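Aldose-aldose oxidoreductase (Caulobacter crescentus, PDB 5A04) probably oxidises one aldose while reducing another, with NADP(H) as the hydride carrier. Local coordinates at residues 202-207 against 334-339. Numbering follows the deposited sequence.
Sequences PVAVNA and GRTVKL
V205 and V337 form a hydrogen-bonded antiparallel pair, by which the C-terminal strand 337-338 adds itself beside strand 204-210 as the outermost strand, within this chain, of the mixed sheet of the C-terminal alpha/beta domain; the second subunit bonds to the backbone at G334 and T336. V337 N gives a nearly straight bond to V205 O (2.8 Å), while the return bond from V205 N to V337 O is bent, 136° at the hydrogen. Both branched valines suit extended backbone and turn toward helix 314-333, V205 packing on I327 and V337 on A330. On the same face L339 lies across V205, its CD1 3.9 Å from V205 CG2; CG is anti to the carbonyl carbon (chi1 -69°), which carries CD1 against V205 although L339 is the exposed chain terminus. A204 occupies the other face with K338, and its small CB meets T336 CG2 at 3.8 Å. At the far end T336 OG1 donates to N206 OD1 (2.6 Å), tilted 19° from the amide plane, while ND2 turns to Q228 OE1 and weakly to A207 O of the second subunit. A leucine in place of N206 would probably leave both the T336 hydroxyl and Q228 OE1 without their mate. Next to the classic bulge that V203 and A204 make opposite L230, L339 N reaches V203 O from above the carbonyl plane, at 2.9 Å.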
loop_
_atom_site.group_PDB
_atom_site.type_symbol
_atom_site.label_atom_id
_atom_site.label_comp_id
_atom_site.label_asym_id
_atom_site.label_seq_id
_atom_site.Cartn_x
_atom_site.Cartn_y
_atom_site.Cartn_z
ATOM N N PRO A 202 -15.296 5.578 -6.899
ATOM C CA PRO A 202 -14.206 5.512 -7.882
ATOM C C PRO A 202 -14.695 5.623 -9.321
ATOM O O PRO A 202 -15.834 5.250 -9.618
ATOM C CB PRO A 202 -13.569 4.142 -7.624
ATOM C CG PRO A 202 -14.613 3.351 -6.907
ATOM C CD PRO A 202 -15.485 4.314 -6.165
ATOM N N VAL A 203 -13.844 6.153 -10.191
ATOM C CA VAL A 203 -14.196 6.244 -11.608
ATOM C C VAL A 203 -13.310 5.349 -12.461
ATOM O O VAL A 203 -13.550 5.193 -13.658
ATOM C CB VAL A 203 -14.106 7.688 -12.131
ATOM C CG1 VAL A 203 -15.242 8.525 -11.548
ATOM C CG2 VAL A 203 -12.744 8.294 -11.825
ATOM N N ALA A 204 -12.284 4.757 -11.858
ATOM C CA ALA A 204 -11.429 3.842 -12.604
ATOM C C ALA A 204 -10.793 2.850 -11.654
ATOM O O ALA A 204 -10.507 3.188 -10.501
ATOM C CB ALA A 204 -10.358 4.606 -13.387
ATOM N N VAL A 205 -10.584 1.635 -12.147
ATOM C CA VAL A 205 -10.130 0.520 -11.331
ATOM C C VAL A 205 -9.091 -0.311 -12.078
ATOM O O VAL A 205 -9.323 -0.689 -13.230
ATOM C CB VAL A 205 -11.313 -0.406 -10.963
ATOM C CG1 VAL A 205 -10.822 -1.604 -10.158
ATOM C CG2 VAL A 205 -12.391 0.371 -10.212
ATOM N N ASN A 206 -7.959 -0.580 -11.427
ATOM C CA ASN A 206 -6.989 -1.601 -11.860
ATOM C C ASN A 206 -6.971 -2.726 -10.854
ATOM O O ASN A 206 -7.257 -2.499 -9.679
ATOM C CB ASN A 206 -5.550 -1.054 -11.944
ATOM C CG ASN A 206 -5.260 -0.304 -13.215
ATOM O OD1 ASN A 206 -5.900 -0.515 -14.248
ATOM N ND2 ASN A 206 -4.255 0.570 -13.154
ATOM N N ALA A 207 -6.566 -3.915 -11.279
ATOM C CA ALA A 207 -6.372 -5.006 -10.330
ATOM C C ALA A 207 -5.408 -6.057 -10.857
ATOM O O ALA A 207 -5.295 -6.269 -12.064
ATOM C CB ALA A 207 -7.716 -5.658 -9.978
ATOM N N GLY A 334 -7.115 -7.585 -17.576
ATOM C CA GLY A 334 -5.847 -6.870 -17.579
ATOM C C GLY A 334 -5.932 -5.472 -18.169
ATOM O O GLY A 334 -5.096 -5.069 -18.994
ATOM N N ARG A 335 -6.944 -4.724 -17.756
ATOM C CA ARG A 335 -7.106 -3.359 -18.234
ATOM C C ARG A 335 -7.803 -2.512 -17.185
ATOM O O ARG A 335 -8.407 -3.036 -16.248
ATOM C CB ARG A 335 -7.886 -3.324 -19.550
ATOM C CG ARG A 335 -9.322 -3.695 -19.391
ATOM C CD ARG A 335 -10.149 -3.527 -20.677
ATOM N NE ARG A 335 -11.527 -3.945 -20.408
ATOM C CZ ARG A 335 -12.484 -3.145 -19.931
ATOM N NH1 ARG A 335 -12.238 -1.857 -19.691
ATOM N NH2 ARG A 335 -13.700 -3.630 -19.704
ATOM N N THR A 336 -7.688 -1.199 -17.326
ATOM C CA THR A 336 -8.351 -0.283 -16.410
ATOM C C THR A 336 -9.840 -0.303 -16.733
ATOM O O THR A 336 -10.232 -0.127 -17.891
ATOM C CB THR A 336 -7.769 1.138 -16.528
ATOM O OG1 THR A 336 -6.355 1.075 -16.315
ATOM C CG2 THR A 336 -8.386 2.076 -15.488
ATOM N N VAL A 337 -10.667 -0.552 -15.724
ATOM C CA VAL A 337 -12.108 -0.537 -15.913
ATOM C C VAL A 337 -12.678 0.792 -15.456
ATOM O O VAL A 337 -12.413 1.245 -14.335
ATOM C CB VAL A 337 -12.790 -1.691 -15.153
ATOM C CG1 VAL A 337 -14.314 -1.554 -15.220
ATOM C CG2 VAL A 337 -12.323 -3.033 -15.720
ATOM N N LYS A 338 -13.453 1.426 -16.336
ATOM C CA LYS A 338 -14.048 2.722 -16.022
ATOM C C LYS A 338 -15.424 2.564 -15.391
ATOM O O LYS A 338 -16.208 1.708 -15.797
ATOM C CB LYS A 338 -14.152 3.580 -17.286
ATOM C CG LYS A 338 -12.808 4.037 -17.837
ATOM C CD LYS A 338 -13.008 5.063 -18.945
ATOM C CE LYS A 338 -11.686 5.541 -19.530
ATOM N NZ LYS A 338 -11.907 6.544 -20.611
ATOM N N LEU A 339 -15.705 3.400 -14.395
ATOM C CA LEU A 339 -16.984 3.395 -13.693
ATOM C C LEU A 339 -17.618 4.776 -13.704
ATOM O O LEU A 339 -16.935 5.779 -13.911
ATOM C CB LEU A 339 -16.806 2.947 -12.244
ATOM C CG LEU A 339 -16.425 1.492 -12.027
ATOM C CD1 LEU A 339 -16.198 1.257 -10.556
ATOM C CD2 LEU A 339 -17.544 0.604 -12.550
ATOM O OXT LEU A 339 -18.819 4.915 -13.472
#